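PDB 2FRE: NAD(P)H-flavin oxidoreductase from Agrobacterium tumefaciens str. C58, which probably uses its bound flavin mononucleotide to pass electrons from NAD(P)H to an acceptor substrate, as in other members of the nitroreductase family. Local coordinates for residues S29-K33 / E34-T38; E65-P68 / L69-L73; L121-Q124 / A125-L128; L147-P150 / D151-V155; V189-G193 / R194-K198. One frame throughout, in Å; residues are numbered along the deposited sequence.

Contact 1 of 5, residues S29-K33 / E34-T38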
loop_
_atom_site.group_PDB
_atom_site.type_symbol
_atom_site.label_atom_id
_atom_site.label_comp_id
_atom_site.label_asym_id
_atom_site.label_seq_id
_atom_site.Cartn_x
_atom_site.Cartn_y
_atom_site.Cartn_z
ATOM N N SER A 29 24.264 6.247 -9.347
ATOM C CA SER A 29 25.189 6.329 -8.212
ATOM C C SER A 29 24.932 5.187 -7.251
ATOM O O SER A 29 23.840 4.628 -7.244
ATOM C CB SER A 29 25.014 7.658 -7.487
ATOM O OG SER A 29 23.693 7.791 -6.995
ATOM N N PRO A 30 25.932 4.834 -6.430
ATOM C CA PRO A 30 25.690 3.857 -5.360
ATOM C C PRO A 30 24.805 4.414 -4.241
ATOM O O PRO A 30 24.932 5.577 -3.887
ATOM C CB PRO A 30 27.096 3.552 -4.826
ATOM C CG PRO A 30 27.942 4.691 -5.231
ATOM C CD PRO A 30 27.327 5.311 -6.448
HETATM N N MSE A 31 23.904 3.594 -3.707
HETATM C CA MSE A 31 23.126 3.972 -2.534
HETATM C C MSE A 31 23.744 3.316 -1.318
HETATM O O MSE A 31 24.015 2.125 -1.339
HETATM C CB MSE A 31 21.681 3.491 -2.626
HETATM C CG MSE A 31 20.883 3.778 -1.362
HETATM SE SE MSE A 31 19.048 3.062 -1.423
HETATM C CE MSE A 31 18.399 4.129 -2.961
ATOM N N PRO A 32 23.954 4.082 -0.243
ATOM C CA PRO A 32 24.520 3.456 0.952
ATOM C C PRO A 32 23.727 2.220 1.375
ATOM O O PRO A 32 22.485 2.217 1.284
ATOM C CB PRO A 32 24.449 4.577 1.993
ATOM C CG PRO A 32 24.528 5.819 1.206
ATOM C CD PRO A 32 23.740 5.524 -0.054
ATOM N N LYS A 33 24.420 1.156 1.777
ATOM C CA LYS A 33 23.730 -0.085 2.177
ATOM C C LYS A 33 22.670 0.167 3.255
ATOM O O LYS A 33 21.561 -0.408 3.180
ATOM C CB LYS A 33 24.724 -1.167 2.634
ATOM C CG LYS A 33 25.142 -2.177 1.521
ATOM C CD LYS A 33 25.917 -1.523 0.390
ATOM C CE LYS A 33 26.181 -2.470 -0.807
ATOM N NZ LYS A 33 26.311 -3.922 -0.434
ATOM N N GLU A 34 22.998 1.015 4.242
ATOM C CA GLU A 34 22.073 1.307 5.363
ATOM C C GLU A 34 20.799 2.027 4.904
ATOM O O GLU A 34 19.721 1.849 5.508
ATOM C CB GLU A 34 22.752 2.146 6.455
ATOM C CG GLU A 34 21.969 2.174 7.798
ATOM C CD GLU A 34 22.324 3.356 8.726
ATOM O OE1 GLU A 34 22.018 4.532 8.394
ATOM O OE2 GLU A 34 22.880 3.095 9.811
ATOM N N HIS A 35 20.928 2.846 3.857
ATOM C CA HIS A 35 19.781 3.548 3.286
ATOM C C HIS A 35 18.782 2.536 2.742
ATOM O O HIS A 35 17.593 2.658 3.018
ATOM C CB HIS A 35 20.203 4.555 2.207
ATOM C CG HIS A 35 20.776 5.828 2.759
ATOM N ND1 HIS A 35 21.114 6.904 1.962
ATOM C CD2 HIS A 35 21.032 6.210 4.031
ATOM C CE1 HIS A 35 21.583 7.878 2.717
ATOM N NE2 HIS A 35 21.544 7.487 3.977
ATOM N N LEU A 36 19.254 1.509 2.019
ATOM C CA LEU A 36 18.313 0.503 1.487
ATOM C C LEU A 36 17.658 -0.290 2.604
ATOM O O LEU A 36 16.472 -0.595 2.546
ATOM C CB LEU A 36 18.965 -0.468 0.494
ATOM C CG LEU A 36 17.977 -1.484 -0.129
ATOM C CD1 LEU A 36 16.862 -0.811 -0.853
ATOM C CD2 LEU A 36 18.710 -2.422 -1.085
ATOM N N LEU A 37 18.437 -0.616 3.625
ATOM C CA LEU A 37 17.924 -1.359 4.765
ATOM C C LEU A 37 16.865 -0.545 5.539
ATOM O O LEU A 37 15.825 -1.085 5.955
ATOM C CB LEU A 37 19.095 -1.846 5.647
ATOM C CG LEU A 37 19.934 -2.978 5.012
ATOM C CD1 LEU A 37 21.169 -3.278 5.830
ATOM C CD2 LEU A 37 19.132 -4.272 4.832
ATOM N N THR A 38 17.084 0.760 5.666
ATOM C CA THR A 38 16.088 1.652 6.267
ATOM C C THR A 38 14.780 1.626 5.472
ATOM O O THR A 38 13.679 1.488 6.043
ATOM C CB THR A 38 16.643 3.093 6.398
ATOM O OG1 THR A 38 17.872 3.064 7.128
ATOM C CG2 THR A 38 15.677 3.992 7.152
#
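His35 folds back over Pro32, and following its side chain outward shows how a helix start can be packed and capped by one local turn. Its CB rests beside the backbone O of Pro32 (3.4 Å) and also meets the selenomethionine Met31, whose CG is 3.7 Å from it. Because CG lies anti to the carbonyl carbon (chi1 -77°), the imidazole swings back toward the residues that precede the helix. Ring atom CG then faces CB of Pro32 at 4.0 Å. Further out, ND1 reaches CD of Pro32 at 3.6 Å, and CE1 lies near CG of the same proline. This is a CH-pi contact over one face: Pro32 CG stands 4.0 Å from the His35 ring centroid, displaced toward the rim. The same ND1 is hydrogen-bonded to the hydroxyl of Tyr130, so it is both touched by the proline and held by a polar partner.

On another side of the turn Met31 SE packs against CB of Leu36 at 4.0 Å, and the two side chains share neighbours on the central sheet, Val87 and Ile161. Pro32 is the N-cap of helix 33-44. Its O receives only weak bonds, from the N atoms of His35 and Leu36; the first firm helical bond here runs from Leu37 N to Lys33 O, 3.2 Å long. At the next residue, Thr38 N and OG1 approach Glu34 O from opposite faces of its carbonyl plane. The chemistry implies division of labour: proline carbon holds one face of the imidazole, while the bond to Tyr130 helps to fix its rotation.

Contact 2 of 5, residues E65-P68 / L69-L73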
loop_
_atom_site.group_PDB
_atom_site.type_symbol
_atom_site.label_atom_id
_atom_site.label_comp_id
_atom_site.label_asym_id
_atom_site.label_seq_id
_atom_site.Cartn_x
_atom_site.Cartn_y
_atom_site.Cartn_z
ATOM N N GLU A 65 27.391 -8.325 -7.968
ATOM C CA GLU A 65 27.671 -9.353 -8.978
ATOM C C GLU A 65 26.424 -9.771 -9.749
ATOM O O GLU A 65 26.542 -10.218 -10.876
ATOM C CB GLU A 65 28.266 -10.612 -8.341
ATOM C CG GLU A 65 29.675 -10.474 -7.783
ATOM C CD GLU A 65 30.752 -10.460 -8.861
ATOM O OE1 GLU A 65 31.433 -11.502 -9.056
ATOM O OE2 GLU A 65 30.916 -9.401 -9.503
ATOM N N ASP A 66 25.242 -9.652 -9.145
ATOM C CA ASP A 66 23.993 -10.030 -9.822
ATOM C C ASP A 66 23.167 -8.891 -10.401
ATOM O O ASP A 66 22.048 -9.115 -10.842
ATOM C CB ASP A 66 23.106 -10.817 -8.875
ATOM C CG ASP A 66 23.704 -12.138 -8.504
ATOM O OD1 ASP A 66 24.160 -12.898 -9.405
ATOM O OD2 ASP A 66 23.705 -12.406 -7.298
ATOM N N TRP A 67 23.706 -7.677 -10.397
ATOM C CA TRP A 67 23.028 -6.546 -10.994
ATOM C C TRP A 67 22.522 -6.854 -12.414
ATOM O O TRP A 67 21.358 -6.636 -12.706
ATOM C CB TRP A 67 23.945 -5.335 -11.000
ATOM C CG TRP A 67 23.347 -4.137 -11.610
ATOM C CD1 TRP A 67 23.640 -3.607 -12.819
ATOM C CD2 TRP A 67 22.299 -3.334 -11.061
ATOM N NE1 TRP A 67 22.858 -2.505 -13.053
ATOM C CE2 TRP A 67 22.034 -2.308 -11.984
ATOM C CE3 TRP A 67 21.570 -3.373 -9.864
ATOM C CZ2 TRP A 67 21.081 -1.321 -11.747
ATOM C CZ3 TRP A 67 20.642 -2.386 -9.625
ATOM C CH2 TRP A 67 20.389 -1.388 -10.569
ATOM N N PRO A 68 23.390 -7.385 -13.300
ATOM C CA PRO A 68 22.909 -7.607 -14.674
ATOM C C PRO A 68 21.763 -8.611 -14.790
ATOM O O PRO A 68 20.891 -8.482 -15.680
ATOM C CB PRO A 68 24.149 -8.115 -15.428
ATOM C CG PRO A 68 25.181 -8.417 -14.419
ATOM C CD PRO A 68 24.809 -7.750 -13.131
ATOM N N LEU A 69 21.748 -9.590 -13.895
ATOM C CA LEU A 69 20.640 -10.522 -13.841
ATOM C C LEU A 69 19.356 -9.793 -13.464
ATOM O O LEU A 69 18.307 -10.020 -14.071
ATOM C CB LEU A 69 20.926 -11.645 -12.856
ATOM C CG LEU A 69 19.734 -12.560 -12.529
ATOM C CD1 LEU A 69 19.233 -13.331 -13.772
ATOM C CD2 LEU A 69 20.161 -13.502 -11.435
ATOM N N PHE A 70 19.427 -8.939 -12.451
ATOM C CA PHE A 70 18.257 -8.172 -12.034
ATOM C C PHE A 70 17.763 -7.269 -13.163
ATOM O O PHE A 70 16.572 -7.152 -13.378
ATOM C CB PHE A 70 18.556 -7.356 -10.770
ATOM C CG PHE A 70 18.392 -8.134 -9.497
ATOM C CD1 PHE A 70 19.173 -9.245 -9.233
ATOM C CD2 PHE A 70 17.440 -7.752 -8.549
ATOM C CE1 PHE A 70 19.004 -9.991 -8.035
ATOM C CE2 PHE A 70 17.280 -8.488 -7.357
ATOM C CZ PHE A 70 18.048 -9.591 -7.106
ATOM N N VAL A 71 18.684 -6.656 -13.902
ATOM C CA VAL A 71 18.304 -5.827 -15.051
ATOM C C VAL A 71 17.600 -6.653 -16.147
ATOM O O VAL A 71 16.570 -6.240 -16.691
ATOM C CB VAL A 71 19.516 -5.127 -15.672
ATOM C CG1 VAL A 71 19.138 -4.469 -16.987
ATOM C CG2 VAL A 71 20.111 -4.081 -14.703
ATOM N N GLU A 72 18.126 -7.833 -16.455
ATOM C CA GLU A 72 17.624 -8.568 -17.622
ATOM C C GLU A 72 16.319 -9.298 -17.322
ATOM O O GLU A 72 15.679 -9.797 -18.248
ATOM C CB GLU A 72 18.697 -9.498 -18.194
ATOM C CG GLU A 72 18.914 -10.763 -17.428
ATOM C CD GLU A 72 20.106 -11.552 -17.940
ATOM O OE1 GLU A 72 20.176 -11.854 -19.161
ATOM O OE2 GLU A 72 20.965 -11.887 -17.100
ATOM N N LEU A 73 15.936 -9.332 -16.032
ATOM C CA LEU A 73 14.649 -9.835 -15.567
ATOM C C LEU A 73 13.520 -8.811 -15.755
ATOM O O LEU A 73 12.348 -9.138 -15.588
ATOM C CB LEU A 73 14.720 -10.254 -14.097
ATOM C CG LEU A 73 15.511 -11.541 -13.809
ATOM C CD1 LEU A 73 15.649 -11.741 -12.303
ATOM C CD2 LEU A 73 14.852 -12.730 -14.458
#
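Val71 lays its CG2 methyl on the indole of Trp67, one helical turn earlier, in a compact example of i to i+4 packing at the start of a helix. The methyl stands 3.5 Å above the ring plane and is offset toward the rim, with NE1 of Trp67 its nearest ring atom at 3.6 Å. Measured to the centroid of the five-membered ring the distance is 3.9 Å, a CH-pi contact over the face. Trp67 carries its CG anti to the backbone N (chi1 179°), which carries the indole across to where the Val71 methyl can lie on its face, the two side chains crossing obliquely.

Backbone bonds set the spacing. Val71 N donates to Trp67 O at 2.9 Å with an N-H...O angle of 161°, while Phe70 N reaches Asp66 O at 3.1 Å. The latter oxygen also touches the rim of the Phe70 ring, 3.3 Å from CD1 and near the ring plane. Asp66 holds the N-cap position, yet its carboxylate makes no capping bond; it forms a salt bridge with Arg194 of the second subunit instead.

Farther out, Trp67 and Val71 both lean on Leu88 of strand 87-98, and Phe70 touches Val58 and Ala60 of strand 55-61 and Leu147 of a nearby loop. Gly193 of the second subunit also packs on Phe70. The arrangement is that of a short amphipathic alpha-helix, 67-72, which lies against the central sheet of a nitroreductase-like fold with Trp67, Phe70 and Val71 on the sheet, and with Asp66, Leu69 and Phe70 also meeting the second subunit.

Contact 3 of 5, residues L121-Q124 / A125-L128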
loop_
_atom_site.group_PDB
_atom_site.type_symbol
_atom_site.label_atom_id
_atom_site.label_comp_id
_atom_site.label_asym_id
_atom_site.label_seq_id
_atom_site.Cartn_x
_atom_site.Cartn_y
_atom_site.Cartn_z
ATOM N N LEU A 121 7.607 1.473 1.438
ATOM C CA LEU A 121 8.928 1.466 0.769
ATOM C C LEU A 121 9.182 2.767 -0.023
ATOM O O LEU A 121 10.223 3.435 0.128
ATOM C CB LEU A 121 8.993 0.247 -0.167
ATOM C CG LEU A 121 10.310 -0.186 -0.814
ATOM C CD1 LEU A 121 10.149 -1.602 -1.356
ATOM C CD2 LEU A 121 10.756 0.788 -1.894
ATOM N N ALA A 122 8.218 3.096 -0.882
ATOM C CA ALA A 122 8.275 4.308 -1.719
ATOM C C ALA A 122 8.336 5.583 -0.880
ATOM O O ALA A 122 9.079 6.536 -1.204
ATOM C CB ALA A 122 7.087 4.336 -2.651
HETATM N N MSE A 123 7.588 5.592 0.210
HETATM C CA MSE A 123 7.541 6.727 1.110
HETATM C C MSE A 123 8.853 6.913 1.852
HETATM O O MSE A 123 9.380 8.004 1.920
HETATM C CB MSE A 123 6.380 6.567 2.083
HETATM C CG MSE A 123 5.991 7.811 2.815
HETATM SE SE MSE A 123 5.569 9.302 1.612
HETATM C CE MSE A 123 6.851 10.031 1.790
ATOM N N GLN A 124 9.376 5.831 2.396
ATOM C CA GLN A 124 10.665 5.909 3.093
ATOM C C GLN A 124 11.801 6.315 2.141
ATOM O O GLN A 124 12.659 7.149 2.490
ATOM C CB GLN A 124 10.986 4.612 3.846
ATOM C CG GLN A 124 12.230 4.684 4.757
ATOM C CD GLN A 124 12.236 5.824 5.760
ATOM O OE1 GLN A 124 12.721 6.968 5.486
ATOM N NE2 GLN A 124 11.767 5.528 6.948
ATOM N N ALA A 125 11.789 5.760 0.937
ATOM C CA ALA A 125 12.732 6.159 -0.118
ATOM C C ALA A 125 12.647 7.674 -0.388
ATOM O O ALA A 125 13.665 8.385 -0.379
ATOM C CB ALA A 125 12.455 5.369 -1.407
ATOM N N HIS A 126 11.433 8.144 -0.654
ATOM C CA HIS A 126 11.170 9.572 -0.785
ATOM C C HIS A 126 11.752 10.395 0.367
ATOM O O HIS A 126 12.452 11.404 0.147
ATOM C CB HIS A 126 9.670 9.879 -0.897
ATOM C CG HIS A 126 9.413 11.339 -1.082
ATOM N ND1 HIS A 126 8.946 12.146 -0.067
ATOM C CD2 HIS A 126 9.636 12.147 -2.134
ATOM C CE1 HIS A 126 8.874 13.389 -0.497
ATOM N NE2 HIS A 126 9.312 13.424 -1.742
ATOM N N LEU A 127 11.471 9.966 1.594
ATOM C CA LEU A 127 11.939 10.700 2.764
ATOM C C LEU A 127 13.467 10.797 2.879
ATOM O O LEU A 127 13.992 11.774 3.435
ATOM C CB LEU A 127 11.325 10.125 4.041
ATOM C CG LEU A 127 9.820 10.386 4.197
ATOM C CD1 LEU A 127 9.243 9.524 5.302
ATOM C CD2 LEU A 127 9.509 11.868 4.470
ATOM N N LEU A 128 14.178 9.815 2.330
ATOM C CA LEU A 128 15.646 9.823 2.291
ATOM C C LEU A 128 16.245 10.563 1.096
ATOM O O LEU A 128 17.462 10.672 0.993
ATOM C CB LEU A 128 16.171 8.376 2.317
ATOM C CG LEU A 128 15.933 7.632 3.629
ATOM C CD1 LEU A 128 16.284 6.178 3.453
ATOM C CD2 LEU A 128 16.757 8.270 4.755
#
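Ala125 sits against the carbonyls of the preceding turn, its CB 3.3 Å from Leu121 O, and marks the tight side of this helical segment. Its N donates to that same oxygen at 2.9 Å, and the bond from His126 N to Ala122 O is equally short and nearly straight (169°). Around this face lie Ile39 of helix 33-44 and Ile161 of strand 153-162, which bury the methyl against its own helix.

The other side is less enclosed, since His126 and Leu127 are partly exposed, although Met123 itself is buried. There the selenomethionine Met123 runs alongside His126, both pointing the same way, and bends at chi2 and chi3 to bring its CE near His126 ND1 and Leu127 CG. That methyl is modelled unusually close to SE, so its contacts are best read with caution. More secure is Leu127 CG, 3.3 Å from Met123 O. At the end of the helix the bond from Leu128 N to Gln124 O lengthens to 3.1 Å and bends.

Met123 also packs on Met123 of the second subunit, and Gln124 on Phe17 of that subunit. Helix 110-127 corresponds to the long core helix that lines the dimer interface in nitroreductase-fold proteins.

Contact 4 of 5, residues L147-P150 / D151-V155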
loop_
_atom_site.group_PDB
_atom_site.type_symbol
_atom_site.label_atom_id
_atom_site.label_comp_id
_atom_site.label_asym_id
_atom_site.label_seq_id
_atom_site.Cartn_x
_atom_site.Cartn_y
_atom_site.Cartn_z
ATOM N N LEU A 147 15.695 -16.431 -9.227
ATOM C CA LEU A 147 15.912 -15.913 -7.870
ATOM C C LEU A 147 15.484 -16.899 -6.783
ATOM O O LEU A 147 15.454 -16.548 -5.603
ATOM C CB LEU A 147 15.217 -14.552 -7.671
ATOM C CG LEU A 147 15.642 -13.446 -8.663
ATOM C CD1 LEU A 147 15.055 -12.137 -8.280
ATOM C CD2 LEU A 147 17.180 -13.298 -8.784
ATOM N N ASP A 148 15.179 -18.129 -7.190
ATOM C CA ASP A 148 14.891 -19.230 -6.262
ATOM C C ASP A 148 13.699 -18.923 -5.374
ATOM O O ASP A 148 13.736 -19.161 -4.171
ATOM C CB ASP A 148 16.104 -19.546 -5.380
ATOM C CG ASP A 148 17.319 -19.961 -6.180
ATOM O OD1 ASP A 148 17.139 -20.681 -7.187
ATOM O OD2 ASP A 148 18.451 -19.560 -5.800
ATOM N N ILE A 149 12.642 -18.385 -5.969
ATOM C CA ILE A 149 11.460 -18.088 -5.203
ATOM C C ILE A 149 10.706 -19.396 -5.013
ATOM O O ILE A 149 10.448 -20.086 -5.997
ATOM C CB ILE A 149 10.614 -17.027 -5.897
ATOM C CG1 ILE A 149 11.410 -15.709 -5.913
ATOM C CG2 ILE A 149 9.242 -16.875 -5.181
ATOM C CD1 ILE A 149 10.877 -14.699 -6.836
ATOM N N PRO A 150 10.367 -19.743 -3.752
ATOM C CA PRO A 150 9.716 -21.026 -3.477
ATOM C C PRO A 150 8.276 -21.028 -3.936
ATOM O O PRO A 150 7.712 -19.970 -4.211
ATOM C CB PRO A 150 9.779 -21.145 -1.945
ATOM C CG PRO A 150 10.603 -19.977 -1.476
ATOM C CD PRO A 150 10.543 -18.961 -2.519
ATOM N N ASP A 151 7.700 -22.219 -4.016
ATOM C CA ASP A 151 6.306 -22.401 -4.364
ATOM C C ASP A 151 5.441 -21.680 -3.341
ATOM O O ASP A 151 5.765 -21.650 -2.146
ATOM C CB ASP A 151 5.929 -23.898 -4.399
ATOM C CG ASP A 151 6.692 -24.680 -5.474
ATOM O OD1 ASP A 151 7.378 -24.055 -6.325
ATOM O OD2 ASP A 151 6.609 -25.933 -5.471
ATOM N N GLY A 152 4.349 -21.095 -3.816
ATOM C CA GLY A 152 3.412 -20.426 -2.933
ATOM C C GLY A 152 3.812 -18.996 -2.642
ATOM O O GLY A 152 3.248 -18.382 -1.749
ATOM N N PHE A 153 4.811 -18.487 -3.366
ATOM C CA PHE A 153 5.173 -17.071 -3.311
ATOM C C PHE A 153 4.950 -16.434 -4.668
ATOM O O PHE A 153 5.374 -16.979 -5.685
ATOM C CB PHE A 153 6.627 -16.910 -2.875
ATOM C CG PHE A 153 6.841 -17.178 -1.410
ATOM C CD1 PHE A 153 6.844 -16.126 -0.503
ATOM C CD2 PHE A 153 7.015 -18.467 -0.944
ATOM C CE1 PHE A 153 7.017 -16.341 0.837
ATOM C CE2 PHE A 153 7.189 -18.703 0.409
ATOM C CZ PHE A 153 7.193 -17.627 1.303
ATOM N N LYS A 154 4.307 -15.275 -4.663
ATOM C CA LYS A 154 3.928 -14.546 -5.860
ATOM C C LYS A 154 4.819 -13.308 -6.069
ATOM O O LYS A 154 5.113 -12.573 -5.117
ATOM C CB LYS A 154 2.461 -14.127 -5.737
ATOM C CG LYS A 154 1.985 -13.157 -6.781
ATOM C CD LYS A 154 0.495 -12.909 -6.694
ATOM C CE LYS A 154 0.066 -11.645 -7.395
ATOM N NZ LYS A 154 1.033 -11.206 -8.437
ATOM N N VAL A 155 5.230 -13.086 -7.316
ATOM C CA VAL A 155 5.941 -11.876 -7.698
ATOM C C VAL A 155 4.891 -10.786 -7.944
ATOM O O VAL A 155 4.060 -10.907 -8.833
ATOM C CB VAL A 155 6.810 -12.092 -8.963
ATOM C CG1 VAL A 155 7.565 -10.811 -9.316
ATOM C CG2 VAL A 155 7.788 -13.260 -8.755
HETATM O O HOH W 1 8.684 -21.961 -7.176
HETATM O O HOH W 2 6.642 -19.226 -6.563
#
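Ile149 and Pro150 meet the residues that follow them as the chain doubles back into a strand, a clear case of a turn whose two arms share a small apolar core. At Ile149 the branches divide the work. CG2 presses on CB of Phe153 at 3.5 Å, whereas the other arm, CG1 to CD1, runs on to Val155 and touches its CG2 at 3.9 Å, the two side chains crossing at about a right angle. Ile143 of helix 140-146 packs on both Ile149 and Val155. The backbone O of Ile149 faces a water, which lies 2.6 Å from OD1 of Asp151 and so links the carbonyl to that carboxylate.

Pro150 comes next. Its ring CD approaches CD2 of Phe153 at 3.9 Å, and its carbonyl O lies at the edge of that phenyl ring, near its plane. The same oxygen takes a weak bond of 3.4 Å from Phe153 N, and a second water sits between it and Phe153 O. Beyond the phenyl ring the second subunit takes over: Phe195 of that chain meets Phe153 edge-to-face and also packs on Pro150.

Gly152, with a positive phi of 85°, occupies the third position of the turn. Pro150 to Phe153 is a type II beta turn, here delivering the chain from helix 140-146 into strand 153-162 of the central antiparallel sheet.

Contact 5 of 5, residues V189-G193 / R194-K198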
loop_
_atom_site.group_PDB
_atom_site.type_symbol
_atom_site.label_atom_id
_atom_site.label_comp_id
_atom_site.label_asym_id
_atom_site.label_seq_id
_atom_site.Cartn_x
_atom_site.Cartn_y
_atom_site.Cartn_z
ATOM N N VAL A 189 -13.835 8.463 -7.214
ATOM C CA VAL A 189 -13.420 7.228 -6.549
ATOM C C VAL A 189 -13.903 7.091 -5.104
ATOM O O VAL A 189 -13.787 6.007 -4.538
ATOM C CB VAL A 189 -11.883 7.000 -6.572
ATOM C CG1 VAL A 189 -11.358 6.955 -8.008
ATOM C CG2 VAL A 189 -11.126 8.044 -5.741
ATOM N N ALA A 190 -14.408 8.166 -4.509
ATOM C CA ALA A 190 -14.849 8.143 -3.114
ATOM C C ALA A 190 -16.333 8.474 -3.076
ATOM O O ALA A 190 -16.745 9.571 -3.501
ATOM C CB ALA A 190 -14.074 9.164 -2.293
ATOM N N PHE A 191 -17.119 7.522 -2.586
ATOM C CA PHE A 191 -18.571 7.586 -2.603
ATOM C C PHE A 191 -19.134 7.458 -1.181
ATOM O O PHE A 191 -18.785 6.537 -0.437
ATOM C CB PHE A 191 -19.144 6.449 -3.463
ATOM C CG PHE A 191 -18.442 6.253 -4.788
ATOM C CD1 PHE A 191 -18.201 7.334 -5.632
ATOM C CD2 PHE A 191 -18.007 4.997 -5.182
ATOM C CE1 PHE A 191 -17.564 7.161 -6.845
ATOM C CE2 PHE A 191 -17.343 4.821 -6.379
ATOM C CZ PHE A 191 -17.123 5.916 -7.220
ATOM N N GLU A 192 -20.041 8.359 -0.821
ATOM C CA GLU A 192 -20.699 8.272 0.481
ATOM C C GLU A 192 -21.911 7.357 0.429
ATOM O O GLU A 192 -22.754 7.485 -0.469
ATOM C CB GLU A 192 -21.154 9.640 0.946
ATOM C CG GLU A 192 -21.650 9.619 2.372
ATOM C CD GLU A 192 -21.670 10.981 3.022
ATOM O OE1 GLU A 192 -21.884 11.998 2.330
ATOM O OE2 GLU A 192 -21.474 11.031 4.253
ATOM N N GLY A 193 -21.986 6.425 1.379
ATOM C CA GLY A 193 -23.217 5.648 1.613
ATOM C C GLY A 193 -23.348 4.382 0.800
ATOM O O GLY A 193 -23.727 3.322 1.331
ATOM N N ARG A 194 -23.076 4.491 -0.493
ATOM C CA ARG A 194 -23.154 3.364 -1.421
ATOM C C ARG A 194 -22.291 3.654 -2.649
ATOM O O ARG A 194 -21.821 4.766 -2.832
ATOM C CB ARG A 194 -24.601 3.109 -1.854
ATOM C CG ARG A 194 -25.326 4.328 -2.397
ATOM C CD ARG A 194 -26.784 3.986 -2.778
ATOM N NE ARG A 194 -26.822 3.191 -4.005
ATOM C CZ ARG A 194 -26.806 3.701 -5.233
ATOM N NH1 ARG A 194 -26.748 5.005 -5.423
ATOM N NH2 ARG A 194 -26.836 2.894 -6.286
ATOM N N PHE A 195 -22.086 2.642 -3.478
ATOM C CA PHE A 195 -21.269 2.796 -4.681
ATOM C C PHE A 195 -22.061 3.628 -5.709
ATOM O O PHE A 195 -23.013 3.138 -6.289
ATOM C CB PHE A 195 -20.912 1.415 -5.239
ATOM C CG PHE A 195 -19.792 1.431 -6.263
ATOM C CD1 PHE A 195 -18.525 0.960 -5.931
ATOM C CD2 PHE A 195 -20.009 1.900 -7.556
ATOM C CE1 PHE A 195 -17.505 0.941 -6.862
ATOM C CE2 PHE A 195 -18.991 1.889 -8.498
ATOM C CZ PHE A 195 -17.726 1.409 -8.146
ATOM N N THR A 196 -21.684 4.880 -5.932
ATOM C CA THR A 196 -22.464 5.711 -6.884
ATOM C C THR A 196 -21.747 5.969 -8.193
ATOM O O THR A 196 -22.336 6.550 -9.109
ATOM C CB THR A 196 -22.810 7.067 -6.308
ATOM O OG1 THR A 196 -21.619 7.700 -5.868
ATOM C CG2 THR A 196 -23.776 6.938 -5.143
ATOM N N GLY A 197 -20.489 5.550 -8.285
ATOM C CA GLY A 197 -19.699 5.730 -9.496
ATOM C C GLY A 197 -20.188 4.855 -10.624
ATOM O O GLY A 197 -20.911 3.898 -10.404
ATOM N N LYS A 198 -19.807 5.201 -11.843
ATOM C CA LYS A 198 -20.076 4.337 -12.989
ATOM C C LYS A 198 -19.257 3.038 -12.860
ATOM O O LYS A 198 -18.221 3.020 -12.193
ATOM C CB LYS A 198 -19.717 5.074 -14.277
ATOM C CG LYS A 198 -18.246 5.367 -14.392
ATOM C CD LYS A 198 -17.955 6.713 -15.049
ATOM C CE LYS A 198 -16.440 7.002 -15.096
ATOM N NZ LYS A 198 -15.707 6.594 -13.839
HETATM O O HOH W 3 -21.119 9.862 -3.446
#
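Phe191 and Phe195 form a T-shaped pair within the C-terminal arm, which, as in other nitroreductases, reaches over its partner: Ala190, Phe191 and Glu192 pair in parallel with a strand of the second subunit and carry the sheet across the interface. The two side chains lie side by side and point the same way, yet their rings are turned against each other by 59°, with centroids 4.9 Å apart. The edge of Phe191 is directed at the face of Phe195, and its CE2 stands 3.7 Å above the centre of that face.

The faces of Phe191 are used as well. Gly197 N lies 3.5 Å above the plane over the ring centre, and on the opposite face Val189 C sits toward the rim, so the phenyl is sandwiched between backbone atoms. Gly197, without a side chain, can bring its CA to 3.4 Å from CZ of Phe191. A positive phi at Gly193 helps the chain reverse so soon.

Arg194 at the bend turns outward, its NE in a salt bridge with Asp148 of the second subunit. Thr196 slides past Phe191 in the opposite direction, and its OG1 shares a water with Glu192 N, 3.3 Å and 3.2 Å from the water respectively.

How the contacts relate
Within one chain the five contacts make two groups and an outlier. Contacts 1 and 3 touch, with Thr38 O 3.7 Å from Gln124 CG, so helices 33-44 and 110-127 are packed together; contacts 2 and 4 meet through Leu147, whose CD2 is 3.8 Å from Phe70 CE1. Contact 5 stands apart, its centre about 44 Å from that of contact 2, and it reaches out to the second subunit, where it meets contacts 2 and 4, and weakly contact 1 through Glu192 and Lys33. The side chains of Ala122, Val155 and Val71 are about 8, 10 and 13 Å, each from a bound flavin mononucleotide, so none of these three touches the cofactor directly.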